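Long-range contacts in putative ABC transporter (Thermobispora bispora, PDB 4PE6), which probably serves as the solute-binding component of an ABC importer, with likely carbohydrate binding, and holds (2R,3S)-2,3,4-trihydroxybutanoic acid in this crystal: residues Glu276-Pro281 with Leu317-Val322; Met284-Val289 with Trp311-Glu316; Pro97-Ala102 with Ala118-Ile123; Thr35-Phe40 with Tyr56-Ala61. All coordinates share one frame; numbering follows the deposited sequence.

Contact 1: Glu276-Pro281 with Leu317-Val322; sequences EGRDLP and LFRQQV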
loop_
_atom_site.group_PDB
_atom_site.type_symbol
_atom_site.label_atom_id
_atom_site.label_comp_id
_atom_site.label_asym_id
_atom_site.label_seq_id
_atom_site.Cartn_x
_atom_site.Cartn_y
_atom_site.Cartn_z
ATOM N N GLU A 276 2.505 -25.753 -7.297
ATOM C CA GLU A 276 2.448 -26.754 -8.362
ATOM C C GLU A 276 3.720 -26.816 -9.216
ATOM O O GLU A 276 3.693 -27.275 -10.353
ATOM C CB GLU A 276 1.177 -26.579 -9.212
ATOM C CG GLU A 276 1.027 -25.267 -9.964
ATOM C CD GLU A 276 -0.216 -25.272 -10.870
ATOM O OE1 GLU A 276 -0.081 -25.279 -12.126
ATOM O OE2 GLU A 276 -1.329 -25.324 -10.317
ATOM N N GLY A 277 4.837 -26.356 -8.659
ATOM C CA GLY A 277 6.152 -26.511 -9.301
ATOM C C GLY A 277 6.555 -25.497 -10.364
ATOM O O GLY A 277 7.561 -25.694 -11.075
ATOM N N ARG A 278 5.800 -24.407 -10.482
ATOM C CA ARG A 278 6.091 -23.401 -11.490
ATOM C C ARG A 278 7.161 -22.457 -10.996
ATOM O O ARG A 278 7.285 -22.209 -9.807
ATOM C CB ARG A 278 4.853 -22.598 -11.858
ATOM C CG ARG A 278 3.764 -23.405 -12.532
ATOM C CD ARG A 278 2.617 -22.488 -12.903
ATOM N NE ARG A 278 1.562 -23.248 -13.553
ATOM C CZ ARG A 278 1.185 -23.136 -14.822
ATOM N NH1 ARG A 278 1.728 -22.252 -15.646
ATOM N NH2 ARG A 278 0.220 -23.926 -15.257
ATOM N N ASP A 279 7.913 -21.917 -11.938
ATOM C CA ASP A 279 9.008 -21.024 -11.630
ATOM C C ASP A 279 8.495 -19.618 -11.712
ATOM O O ASP A 279 7.784 -19.280 -12.646
ATOM C CB ASP A 279 10.158 -21.211 -12.619
ATOM C CG ASP A 279 10.895 -22.508 -12.400
ATOM O OD1 ASP A 279 10.726 -23.095 -11.314
ATOM O OD2 ASP A 279 11.631 -22.943 -13.296
ATOM N N LEU A 280 8.847 -18.815 -10.722
ATOM C CA LEU A 280 8.557 -17.395 -10.741
ATOM C C LEU A 280 9.873 -16.655 -10.550
ATOM O O LEU A 280 10.773 -17.171 -9.917
ATOM C CB LEU A 280 7.597 -17.030 -9.594
ATOM C CG LEU A 280 6.166 -17.575 -9.627
ATOM C CD1 LEU A 280 5.418 -17.104 -8.373
ATOM C CD2 LEU A 280 5.423 -17.159 -10.901
ATOM N N PRO A 281 9.979 -15.428 -11.075
ATOM C CA PRO A 281 11.092 -14.579 -10.685
ATOM C C PRO A 281 11.098 -14.304 -9.183
ATOM O O PRO A 281 10.033 -14.112 -8.585
ATOM C CB PRO A 281 10.844 -13.268 -11.458
ATOM C CG PRO A 281 9.818 -13.580 -12.483
ATOM C CD PRO A 281 9.022 -14.736 -11.949
ATOM N N LEU A 317 -4.742 -13.104 -15.165
ATOM C CA LEU A 317 -4.115 -11.773 -15.221
ATOM C C LEU A 317 -2.787 -11.774 -14.478
ATOM O O LEU A 317 -1.826 -11.171 -14.936
ATOM C CB LEU A 317 -5.034 -10.670 -14.676
ATOM C CG LEU A 317 -6.215 -10.293 -15.583
ATOM C CD1 LEU A 317 -7.135 -9.303 -14.873
ATOM C CD2 LEU A 317 -5.749 -9.722 -16.921
ATOM N N PHE A 318 -2.734 -12.474 -13.347
ATOM C CA PHE A 318 -1.470 -12.664 -12.633
ATOM C C PHE A 318 -0.384 -13.240 -13.548
ATOM O O PHE A 318 0.693 -12.666 -13.679
ATOM C CB PHE A 318 -1.649 -13.569 -11.414
ATOM C CG PHE A 318 -0.352 -14.047 -10.840
ATOM C CD1 PHE A 318 0.426 -13.200 -10.087
ATOM C CD2 PHE A 318 0.108 -15.331 -11.099
ATOM C CE1 PHE A 318 1.648 -13.613 -9.584
ATOM C CE2 PHE A 318 1.325 -15.752 -10.597
ATOM C CZ PHE A 318 2.090 -14.898 -9.829
ATOM N N ARG A 319 -0.688 -14.375 -14.177
ATOM C CA ARG A 319 0.256 -15.047 -15.071
ATOM C C ARG A 319 0.703 -14.161 -16.230
ATOM O O ARG A 319 1.886 -14.166 -16.594
ATOM C CB ARG A 319 -0.323 -16.371 -15.584
ATOM C CG ARG A 319 -0.233 -17.484 -14.551
ATOM C CD ARG A 319 -0.955 -18.730 -15.019
ATOM N NE ARG A 319 -0.925 -19.786 -14.013
ATOM C CZ ARG A 319 -1.581 -20.934 -14.123
ATOM N NH1 ARG A 319 -2.326 -21.179 -15.189
ATOM N NH2 ARG A 319 -1.489 -21.847 -13.162
ATOM N N GLN A 320 -0.233 -13.398 -16.796
ATOM C CA GLN A 320 0.101 -12.428 -17.842
ATOM C C GLN A 320 1.153 -11.445 -17.373
ATOM O O GLN A 320 2.102 -11.157 -18.095
ATOM C CB GLN A 320 -1.125 -11.628 -18.280
ATOM C CG GLN A 320 -2.088 -12.359 -19.194
ATOM C CD GLN A 320 -3.284 -11.483 -19.548
ATOM O OE1 GLN A 320 -3.157 -10.255 -19.680
ATOM N NE2 GLN A 320 -4.454 -12.103 -19.691
ATOM N N GLN A 321 0.962 -10.895 -16.176
ATOM C CA GLN A 321 1.915 -9.921 -15.630
ATOM C C GLN A 321 3.270 -10.558 -15.377
ATOM O O GLN A 321 4.296 -9.935 -15.640
ATOM C CB GLN A 321 1.393 -9.267 -14.336
ATOM C CG GLN A 321 2.408 -8.372 -13.620
ATOM C CD GLN A 321 2.610 -7.007 -14.269
ATOM O OE1 GLN A 321 1.777 -6.544 -15.046
ATOM N NE2 GLN A 321 3.719 -6.347 -13.926
ATOM N N VAL A 322 3.269 -11.794 -14.880
ATOM C CA VAL A 322 4.519 -12.535 -14.690
ATOM C C VAL A 322 5.220 -12.719 -16.042
ATOM O O VAL A 322 6.427 -12.540 -16.144
ATOM C CB VAL A 322 4.289 -13.890 -13.994
ATOM C CG1 VAL A 322 5.574 -14.693 -13.935
ATOM C CG2 VAL A 322 3.752 -13.683 -12.574
#
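Arg-278 and Arg-319 meet as flat groups: the two guanidinium planes stack with centres 3.6 Å apart and only 20° between them. The overlap is displaced, since Arg-319 NH2 sits over the Arg-278 face toward its rim, 3.4 Å from Arg-278 CZ. The side chains cross at about a right angle, each extended from CG to NE.

The acidic groups of Glu-276 and Asp-273 probably offset the repulsion between the two cations. Arg-278 NE donates to Glu-276 OE1 over 3.0 Å at an N-H...O angle of 171°; the oxygen lies in the guanidinium plane, although the nitrogen stands above the carboxylate plane. The same OE1 makes a long salt bridge of 3.9 Å to Arg-319 NH2, whose stronger partner is Asp-273. Replacing Arg-319 by an alanine would probably leave the Arg-278 face without its stacking partner and Asp-273 without one of its counter-charges.

Away from the charged groups the contact is apolar. Leu-280 CD2 reaches Val-322 CG1 at 3.9 Å and Phe-318 CZ at 4.2 Å, while Pro-281 CD touches Val-322 CG1 at 4.0 Å. With CG anti to the backbone N (chi1 167°), Phe-318 directs its ring toward Leu-280.

The whole is a stacked arginine pair within a salt-bridge network, beside the Schellman motif in which Gly-277, at positive phi, ends helix 263-275.

Contact 2: Met284-Val289 with Trp311-Glu316; sequences MTFPIV and WPWTRE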
loop_
_atom_site.group_PDB
_atom_site.type_symbol
_atom_site.label_atom_id
_atom_site.label_comp_id
_atom_site.label_asym_id
_atom_site.label_seq_id
_atom_site.Cartn_x
_atom_site.Cartn_y
_atom_site.Cartn_z
HETATM N N MSE A 284 9.318 -9.495 -8.295
HETATM C CA MSE A 284 8.268 -9.133 -9.242
HETATM C C MSE A 284 7.706 -7.779 -8.882
HETATM O O MSE A 284 7.236 -7.559 -7.759
HETATM C CB MSE A 284 7.148 -10.173 -9.237
HETATM C CG MSE A 284 7.586 -11.593 -9.562
HETATM SE SE MSE A 284 6.128 -12.892 -9.246
HETATM C CE MSE A 284 6.881 -13.360 -7.489
ATOM N N THR A 285 7.741 -6.857 -9.826
ATOM C CA THR A 285 7.083 -5.564 -9.644
ATOM C C THR A 285 5.731 -5.519 -10.338
ATOM O O THR A 285 5.623 -5.625 -11.561
ATOM C CB THR A 285 7.982 -4.400 -10.090
ATOM O OG1 THR A 285 9.130 -4.360 -9.235
ATOM C CG2 THR A 285 7.262 -3.090 -9.961
ATOM N N PHE A 286 4.691 -5.370 -9.529
ATOM C CA PHE A 286 3.336 -5.196 -10.013
ATOM C C PHE A 286 2.954 -3.694 -9.953
ATOM O O PHE A 286 3.665 -2.894 -9.325
ATOM C CB PHE A 286 2.366 -6.052 -9.172
ATOM C CG PHE A 286 2.214 -7.468 -9.669
ATOM C CD1 PHE A 286 3.307 -8.301 -9.788
ATOM C CD2 PHE A 286 0.962 -7.963 -10.011
ATOM C CE1 PHE A 286 3.177 -9.604 -10.253
ATOM C CE2 PHE A 286 0.818 -9.266 -10.474
ATOM C CZ PHE A 286 1.928 -10.088 -10.610
ATOM N N PRO A 287 1.845 -3.309 -10.602
ATOM C CA PRO A 287 1.520 -1.897 -10.766
ATOM C C PRO A 287 0.789 -1.257 -9.603
ATOM O O PRO A 287 -0.124 -1.850 -9.018
ATOM C CB PRO A 287 0.605 -1.883 -12.001
ATOM C CG PRO A 287 -0.058 -3.228 -11.968
ATOM C CD PRO A 287 1.019 -4.159 -11.486
ATOM N N ILE A 288 1.159 -0.008 -9.334
ATOM C CA ILE A 288 0.432 0.832 -8.382
ATOM C C ILE A 288 -0.934 1.253 -8.973
ATOM O O ILE A 288 -1.270 0.883 -10.103
ATOM C CB ILE A 288 1.249 2.091 -8.032
ATOM C CG1 ILE A 288 1.532 2.919 -9.298
ATOM C CG2 ILE A 288 2.547 1.726 -7.303
ATOM C CD1 ILE A 288 2.105 4.298 -9.009
ATOM N N VAL A 289 -1.708 2.014 -8.190
ATOM C CA VAL A 289 -3.019 2.536 -8.597
ATOM C C VAL A 289 -2.951 4.063 -8.606
ATOM O O VAL A 289 -3.097 4.726 -7.569
ATOM C CB VAL A 289 -4.171 2.077 -7.661
ATOM C CG1 VAL A 289 -5.511 2.524 -8.220
ATOM C CG2 VAL A 289 -4.149 0.561 -7.475
ATOM N N TRP A 311 -6.521 -3.597 -8.008
ATOM C CA TRP A 311 -6.625 -4.245 -9.309
ATOM C C TRP A 311 -7.247 -5.644 -9.132
ATOM O O TRP A 311 -6.909 -6.365 -8.183
ATOM C CB TRP A 311 -5.266 -4.325 -10.008
ATOM C CG TRP A 311 -4.624 -3.008 -10.300
ATOM C CD1 TRP A 311 -3.379 -2.604 -9.902
ATOM C CD2 TRP A 311 -5.164 -1.932 -11.064
ATOM N NE1 TRP A 311 -3.104 -1.342 -10.389
ATOM C CE2 TRP A 311 -4.190 -0.903 -11.092
ATOM C CE3 TRP A 311 -6.380 -1.731 -11.737
ATOM C CZ2 TRP A 311 -4.402 0.310 -11.745
ATOM C CZ3 TRP A 311 -6.577 -0.531 -12.394
ATOM C CH2 TRP A 311 -5.591 0.474 -12.394
ATOM N N PRO A 312 -8.193 -6.019 -10.005
ATOM C CA PRO A 312 -8.837 -7.324 -9.850
ATOM C C PRO A 312 -8.013 -8.456 -10.471
ATOM O O PRO A 312 -8.269 -8.879 -11.608
ATOM C CB PRO A 312 -10.183 -7.130 -10.574
ATOM C CG PRO A 312 -9.862 -6.148 -11.658
ATOM C CD PRO A 312 -8.798 -5.233 -11.101
ATOM N N TRP A 313 -7.027 -8.948 -9.734
ATOM C CA TRP A 313 -6.186 -10.027 -10.244
ATOM C C TRP A 313 -6.934 -11.348 -10.280
ATOM O O TRP A 313 -7.481 -11.795 -9.275
ATOM C CB TRP A 313 -4.902 -10.170 -9.410
ATOM C CG TRP A 313 -4.127 -8.935 -9.386
ATOM C CD1 TRP A 313 -4.026 -8.067 -8.348
ATOM C CD2 TRP A 313 -3.350 -8.386 -10.454
ATOM N NE1 TRP A 313 -3.243 -7.005 -8.698
ATOM C CE2 TRP A 313 -2.815 -7.174 -9.991
ATOM C CE3 TRP A 313 -3.059 -8.801 -11.762
ATOM C CZ2 TRP A 313 -1.993 -6.368 -10.771
ATOM C CZ3 TRP A 313 -2.247 -7.991 -12.555
ATOM C CH2 TRP A 313 -1.716 -6.791 -12.053
ATOM N N THR A 314 -7.009 -11.927 -11.466
ATOM C CA THR A 314 -7.391 -13.308 -11.638
ATOM C C THR A 314 -6.082 -14.073 -11.749
ATOM O O THR A 314 -5.016 -13.494 -11.952
ATOM C CB THR A 314 -8.216 -13.516 -12.914
ATOM O OG1 THR A 314 -7.475 -13.049 -14.054
ATOM C CG2 THR A 314 -9.557 -12.765 -12.825
ATOM N N ARG A 315 -6.161 -15.382 -11.614
ATOM C CA ARG A 315 -5.004 -16.207 -11.824
ATOM C C ARG A 315 -4.415 -15.966 -13.228
ATOM O O ARG A 315 -3.192 -15.893 -13.394
ATOM C CB ARG A 315 -5.372 -17.671 -11.618
ATOM C CG ARG A 315 -4.168 -18.510 -11.288
ATOM C CD ARG A 315 -4.527 -19.947 -10.972
ATOM N NE ARG A 315 -3.350 -20.618 -10.445
ATOM C CZ ARG A 315 -3.300 -21.880 -10.045
ATOM N NH1 ARG A 315 -4.370 -22.656 -10.111
ATOM N NH2 ARG A 315 -2.162 -22.359 -9.570
ATOM N N GLU A 316 -5.286 -15.798 -14.222
ATOM C CA GLU A 316 -4.835 -15.526 -15.586
ATOM C C GLU A 316 -4.152 -14.150 -15.746
ATOM O O GLU A 316 -3.090 -14.044 -16.376
ATOM C CB GLU A 316 -6.009 -15.676 -16.584
ATOM C CG GLU A 316 -5.570 -16.157 -17.959
ATOM C CD GLU A 316 -4.654 -17.378 -17.888
ATOM O OE1 GLU A 316 -5.097 -18.436 -17.380
ATOM O OE2 GLU A 316 -3.479 -17.277 -18.322
#
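Trp-311 NE1 donates to Ile-288 O over 2.9 Å at an N-H...O angle of 150°, and weakly to Pro-287 O over 3.3 Å. Trp-311 CG lies beside the backbone N (chi1 -61°), which brings NE1 to the two carbonyls. Both oxygens lie at the indole edge, near its plane; at Ile-288 the nitrogen stands above the carbonyl plane. Over one indole face comes Val-289 CG2, a CH-pi contact 4.0 Å from the centroid of the five-membered ring of Trp-311.

The edge of Phe-286 points at the face of Trp-313 in a T-shaped pair, planes at 69°, with Phe-286 CD2 only 3.4 Å from Trp-313 CZ2. Trp-311 CB covers the opposite face, and Pro-287 CD meets the indole edge, 3.8 Å from Trp-313 CZ2. Asp-260 accepts from Trp-313 NE1, which should limit rotation of the ring.

Together the two indoles hold the segment before helix 315-327 against strand 283-290, an aromatic junction near the ligand site of this periplasmic-binding-protein fold: the Ile-288 side chain is about 7 Å from the bound trihydroxybutanoic acid.

Contact 3: Pro97-Ala102 with Ala118-Ile123; sequences PVIQQA and APCAYI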
loop_
_atom_site.group_PDB
_atom_site.type_symbol
_atom_site.label_atom_id
_atom_site.label_comp_id
_atom_site.label_asym_id
_atom_site.label_seq_id
_atom_site.Cartn_x
_atom_site.Cartn_y
_atom_site.Cartn_z
ATOM N N PRO A 97 15.040 -14.327 10.028
ATOM C CA PRO A 97 15.234 -15.675 10.585
ATOM C C PRO A 97 13.971 -16.544 10.506
ATOM O O PRO A 97 14.051 -17.700 10.128
ATOM C CB PRO A 97 15.649 -15.396 12.034
ATOM C CG PRO A 97 16.341 -14.060 11.956
ATOM C CD PRO A 97 15.538 -13.285 10.943
ATOM N N VAL A 98 12.806 -15.993 10.822
ATOM C CA VAL A 98 11.608 -16.821 10.808
ATOM C C VAL A 98 11.199 -17.150 9.384
ATOM O O VAL A 98 10.620 -18.205 9.144
ATOM C CB VAL A 98 10.437 -16.227 11.622
ATOM C CG1 VAL A 98 9.761 -15.080 10.890
ATOM C CG2 VAL A 98 9.428 -17.319 11.956
ATOM N N ILE A 99 11.524 -16.268 8.442
ATOM C CA ILE A 99 11.270 -16.556 7.028
ATOM C C ILE A 99 12.117 -17.750 6.630
ATOM O O ILE A 99 11.628 -18.677 5.991
ATOM C CB ILE A 99 11.483 -15.317 6.127
ATOM C CG1 ILE A 99 10.316 -14.332 6.323
ATOM C CG2 ILE A 99 11.603 -15.709 4.665
ATOM C CD1 ILE A 99 10.524 -12.977 5.665
ATOM N N GLN A 100 13.380 -17.755 7.039
ATOM C CA GLN A 100 14.238 -18.891 6.732
ATOM C C GLN A 100 13.755 -20.160 7.435
ATOM O O GLN A 100 13.868 -21.250 6.889
ATOM C CB GLN A 100 15.685 -18.580 7.084
ATOM C CG GLN A 100 16.674 -19.654 6.637
ATOM C CD GLN A 100 16.743 -19.776 5.137
ATOM O OE1 GLN A 100 17.095 -18.823 4.454
ATOM N NE2 GLN A 100 16.400 -20.945 4.611
ATOM N N GLN A 101 13.195 -20.017 8.638
ATOM C CA GLN A 101 12.640 -21.149 9.368
ATOM C C GLN A 101 11.464 -21.754 8.596
ATOM O O GLN A 101 11.338 -22.987 8.476
ATOM C CB GLN A 101 12.205 -20.707 10.782
ATOM C CG GLN A 101 11.578 -21.810 11.628
ATOM C CD GLN A 101 11.018 -21.316 12.943
ATOM O OE1 GLN A 101 11.501 -20.337 13.511
ATOM N NE2 GLN A 101 9.989 -22.003 13.442
ATOM N N ALA A 102 10.595 -20.889 8.077
ATOM C CA ALA A 102 9.486 -21.324 7.254
ATOM C C ALA A 102 9.977 -22.090 6.021
ATOM O O ALA A 102 9.485 -23.167 5.732
ATOM C CB ALA A 102 8.622 -20.139 6.839
ATOM N N ALA A 118 15.424 -11.453 1.908
ATOM C CA ALA A 118 15.128 -12.768 2.469
ATOM C C ALA A 118 15.259 -13.744 1.320
ATOM O O ALA A 118 14.306 -13.941 0.564
ATOM C CB ALA A 118 13.735 -12.793 3.071
ATOM N N PRO A 119 16.467 -14.331 1.154
ATOM C CA PRO A 119 16.839 -15.070 -0.057
ATOM C C PRO A 119 15.914 -16.200 -0.463
ATOM O O PRO A 119 15.767 -16.460 -1.642
ATOM C CB PRO A 119 18.234 -15.642 0.287
ATOM C CG PRO A 119 18.784 -14.722 1.312
ATOM C CD PRO A 119 17.598 -14.227 2.101
ATOM N N CYS A 120 15.306 -16.869 0.505
ATOM C CA CYS A 120 14.435 -17.999 0.215
ATOM C C CYS A 120 13.023 -17.567 -0.216
ATOM O O CYS A 120 12.281 -18.364 -0.746
ATOM C CB CYS A 120 14.363 -18.923 1.426
ATOM S SG CYS A 120 13.244 -18.412 2.750
ATOM N N ALA A 121 12.670 -16.309 0.013
ATOM C CA ALA A 121 11.326 -15.810 -0.288
ATOM C C ALA A 121 11.243 -15.251 -1.689
ATOM O O ALA A 121 12.252 -14.804 -2.263
ATOM C CB ALA A 121 10.937 -14.733 0.711
ATOM N N TYR A 122 10.037 -15.262 -2.231
ATOM C CA TYR A 122 9.706 -14.550 -3.449
ATOM C C TYR A 122 9.097 -13.191 -3.103
ATOM O O TYR A 122 8.215 -13.090 -2.237
ATOM C CB TYR A 122 8.713 -15.379 -4.277
ATOM C CG TYR A 122 9.322 -16.666 -4.813
ATOM C CD1 TYR A 122 9.433 -17.795 -4.017
ATOM C CD2 TYR A 122 9.830 -16.734 -6.127
ATOM C CE1 TYR A 122 10.011 -18.963 -4.490
ATOM C CE2 TYR A 122 10.388 -17.900 -6.614
ATOM C CZ TYR A 122 10.472 -19.006 -5.800
ATOM O OH TYR A 122 11.045 -20.156 -6.301
ATOM N N ILE A 123 9.580 -12.148 -3.767
ATOM C CA ILE A 123 9.108 -10.784 -3.546
ATOM C C ILE A 123 8.100 -10.338 -4.638
ATOM O O ILE A 123 8.390 -10.390 -5.852
ATOM C CB ILE A 123 10.282 -9.790 -3.501
ATOM C CG1 ILE A 123 11.016 -9.809 -2.143
ATOM C CG2 ILE A 123 9.768 -8.362 -3.690
ATOM C CD1 ILE A 123 11.402 -11.164 -1.590
HETATM O O HOH W 1 15.700 -16.684 3.348
#
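Ile-99 projects from helix 96-104 toward the turn at Ala-118 to Ala-121, and its branch at CB divides the work. CG2, anti to the backbone N, is the branch that meets most of the turn. Ile-99 CG2 lies 3.7 Å from Cys-120 SG and 3.9 Å from Ala-118 CB. On Ala-121, the same Ile-99 CG2 meets CB at 4.1 Å. The other branch runs through CG1, extended at chi2 170°, and Ile-99 CD1 comes within 4.1 Å of Ala-118 CB. One isoleucine thus spans two alanine methyls and a sulfur. That sulfur also approaches the helix backbone, with Cys-120 SG 3.6 Å from Ile-99 O, and is joined to Cys-103 in a disulfide, a covalent tie from the turn to the same helix.

A water completes the join on the polar side. This water donates to Gln-100 OE1 at 2.8 Å and accepts from Cys-120 N at 2.9 Å, bridging a side-chain carbonyl to a backbone amide. The Gln-100 chain bends at chi2 (65°), while its amide nitrogen donates to Asp-104, so both ends of the amide group have a partner.

The type I turn itself is closed by the bond from Ala-121 N to Ala-118 O. It leads into strand 122-126, which pairs with strand 108-112; Val-109 of that neighbouring strand touches both Ile-99 and Ala-121, while Val-98 and Ala-102 of the helix pack on helix 67-78.

Contact 4: Thr35-Phe40 with Tyr56-Ala61; sequences TMIAKF and YKVVNA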
loop_
_atom_site.group_PDB
_atom_site.type_symbol
_atom_site.label_atom_id
_atom_site.label_comp_id
_atom_site.label_asym_id
_atom_site.label_seq_id
_atom_site.Cartn_x
_atom_site.Cartn_y
_atom_site.Cartn_z
ATOM N N THR A 35 -8.560 -3.120 3.239
ATOM C CA THR A 35 -8.980 -3.532 1.913
ATOM C C THR A 35 -8.081 -4.679 1.430
ATOM O O THR A 35 -8.553 -5.650 0.821
ATOM C CB THR A 35 -8.970 -2.360 0.924
ATOM O OG1 THR A 35 -9.988 -1.424 1.286
ATOM C CG2 THR A 35 -9.235 -2.850 -0.497
HETATM N N MSE A 36 -6.787 -4.587 1.725
HETATM C CA MSE A 36 -5.849 -5.629 1.308
HETATM C C MSE A 36 -6.246 -6.972 1.866
HETATM O O MSE A 36 -6.218 -7.972 1.155
HETATM C CB MSE A 36 -4.445 -5.209 1.746
HETATM C CG MSE A 36 -3.521 -6.400 1.683
HETATM SE SE MSE A 36 -1.870 -5.905 2.617
HETATM C CE MSE A 36 -2.471 -6.673 4.319
ATOM N N ILE A 37 -6.633 -7.005 3.140
ATOM C CA ILE A 37 -7.117 -8.241 3.777
ATOM C C ILE A 37 -8.450 -8.710 3.184
ATOM O O ILE A 37 -8.611 -9.888 2.845
ATOM C CB ILE A 37 -7.222 -8.071 5.316
ATOM C CG1 ILE A 37 -5.805 -7.886 5.905
ATOM C CG2 ILE A 37 -7.957 -9.240 5.970
ATOM C CD1 ILE A 37 -4.853 -9.032 5.645
ATOM N N ALA A 38 -9.372 -7.776 3.029
ATOM C CA ALA A 38 -10.690 -8.098 2.487
ATOM C C ALA A 38 -10.585 -8.722 1.081
ATOM O O ALA A 38 -11.202 -9.747 0.818
ATOM C CB ALA A 38 -11.575 -6.870 2.516
ATOM N N LYS A 39 -9.765 -8.155 0.195
ATOM C CA LYS A 39 -9.595 -8.713 -1.144
ATOM C C LYS A 39 -8.963 -10.106 -1.105
ATOM O O LYS A 39 -9.389 -10.986 -1.847
ATOM C CB LYS A 39 -8.757 -7.781 -2.025
ATOM C CG LYS A 39 -9.364 -6.413 -2.259
ATOM C CD LYS A 39 -10.647 -6.493 -3.073
ATOM C CE LYS A 39 -11.348 -5.145 -3.113
ATOM N NZ LYS A 39 -12.246 -5.077 -4.288
ATOM N N PHE A 40 -7.954 -10.310 -0.241
ATOM C CA PHE A 40 -7.379 -11.627 -0.048
ATOM C C PHE A 40 -8.413 -12.628 0.423
ATOM O O PHE A 40 -8.475 -13.741 -0.079
ATOM C CB PHE A 40 -6.232 -11.619 0.987
ATOM C CG PHE A 40 -5.749 -13.006 1.334
ATOM C CD1 PHE A 40 -4.912 -13.701 0.462
ATOM C CD2 PHE A 40 -6.163 -13.633 2.496
ATOM C CE1 PHE A 40 -4.468 -14.977 0.773
ATOM C CE2 PHE A 40 -5.738 -14.908 2.810
ATOM C CZ PHE A 40 -4.890 -15.585 1.933
ATOM N N TYR A 56 -7.485 -21.313 4.541
ATOM C CA TYR A 56 -6.752 -20.052 4.591
ATOM C C TYR A 56 -6.892 -19.433 5.977
ATOM O O TYR A 56 -7.895 -19.648 6.663
ATOM C CB TYR A 56 -7.238 -19.090 3.499
ATOM C CG TYR A 56 -8.605 -18.476 3.715
ATOM C CD1 TYR A 56 -8.757 -17.283 4.414
ATOM C CD2 TYR A 56 -9.752 -19.077 3.190
ATOM C CE1 TYR A 56 -10.019 -16.723 4.607
ATOM C CE2 TYR A 56 -11.003 -18.519 3.368
ATOM C CZ TYR A 56 -11.132 -17.345 4.074
ATOM O OH TYR A 56 -12.390 -16.803 4.258
ATOM N N LYS A 57 -5.871 -18.681 6.381
ATOM C CA LYS A 57 -5.854 -17.982 7.645
ATOM C C LYS A 57 -5.128 -16.637 7.519
ATOM O O LYS A 57 -4.047 -16.556 6.901
ATOM C CB LYS A 57 -5.166 -18.834 8.704
ATOM C CG LYS A 57 -5.454 -18.397 10.135
ATOM C CD LYS A 57 -4.720 -19.284 11.123
ATOM C CE LYS A 57 -4.659 -18.689 12.511
ATOM N NZ LYS A 57 -5.948 -18.914 13.198
ATOM N N VAL A 58 -5.736 -15.607 8.106
ATOM C CA VAL A 58 -5.147 -14.284 8.239
ATOM C C VAL A 58 -4.790 -13.968 9.689
ATOM O O VAL A 58 -5.620 -14.095 10.604
ATOM C CB VAL A 58 -6.121 -13.210 7.727
ATOM C CG1 VAL A 58 -5.615 -11.807 8.055
ATOM C CG2 VAL A 58 -6.313 -13.377 6.234
ATOM N N VAL A 59 -3.559 -13.531 9.907
ATOM C CA VAL A 59 -3.198 -13.034 11.220
ATOM C C VAL A 59 -2.575 -11.654 11.116
ATOM O O VAL A 59 -1.631 -11.463 10.349
ATOM C CB VAL A 59 -2.274 -14.009 11.945
ATOM C CG1 VAL A 59 -1.901 -13.446 13.300
ATOM C CG2 VAL A 59 -2.970 -15.370 12.105
ATOM N N ASN A 60 -3.128 -10.700 11.868
ATOM C CA ASN A 60 -2.622 -9.321 11.890
ATOM C C ASN A 60 -1.868 -9.050 13.179
ATOM O O ASN A 60 -2.364 -9.342 14.276
ATOM C CB ASN A 60 -3.767 -8.300 11.806
ATOM C CG ASN A 60 -4.570 -8.412 10.521
ATOM O OD1 ASN A 60 -4.036 -8.303 9.408
ATOM N ND2 ASN A 60 -5.890 -8.601 10.674
ATOM N N ALA A 61 -0.681 -8.464 13.057
ATOM C CA ALA A 61 0.039 -7.970 14.232
ATOM C C ALA A 61 -0.571 -6.619 14.687
ATOM O O ALA A 61 -0.720 -5.717 13.882
ATOM C CB ALA A 61 1.521 -7.821 13.915
#
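Ile-37 and Val-58 reach toward each other tip to tip, with Ile-37 CD1 3.8 Å from Val-58 CG1. The valine's other methyl, Val-58 CG2, lies 3.7 Å from Phe-40 CD2; Phe-40 CG stands opposite the backbone N (chi1 172°), which swings the ring over to Val-58. Phe-40 also slides past Tyr-56, Phe-40 CE2 coming 4.2 Å from Tyr-56 CD1. Toward the C-terminal end of strand segment 56-60, Ile-37 CD1 passes Asn-60 OD1 at 3.9 Å.

An alanine in place of Ile-37 would probably cost Val-58 CG1 its methyl partner and open a gap between helix and strand.

Farther out, Leu-23 of strand 20-25 touches both Ile-37 and Phe-40. The axes of helix segment 35-40 and strand segment 56-60 are nearly antiparallel (171°), 10.4 Å apart at their closest, as in a beta-alpha-beta crossover, here strand 20-25, helix 31-49, strand 55-60.

The contact thus rests chiefly on van der Waals packing, with little directional bonding; Asn-60 OD1 accepts from Asn-25 ND2 in the neighbouring strand.

Overall arrangement
Along the chain contact 4 comes first, then contact 3, and finally contact 1, whose two segments enclose contact 2. Contacts 1 and 2 share helix 315-327, have centres about 12 Å apart and touch directly, as where Glu-276 bridges to Arg-315. Contacts 2, 3 and 4 reach one mixed sheet. Strands 122-126 and 283-290 are neighbours there, linking contacts 2 and 3 through a probable hydrogen bond from Met-284 N to Ile-123 O, despite centres about 22 Å apart. Contact 4 lies at one of the two outermost strands, 55-60, its centre about 17 Å from that of contact 2. Helix 315-327 and its lead-in thus pack against late strand 283-290, itself beside earlier strand 122-126, and contact 2 comes near the ligand.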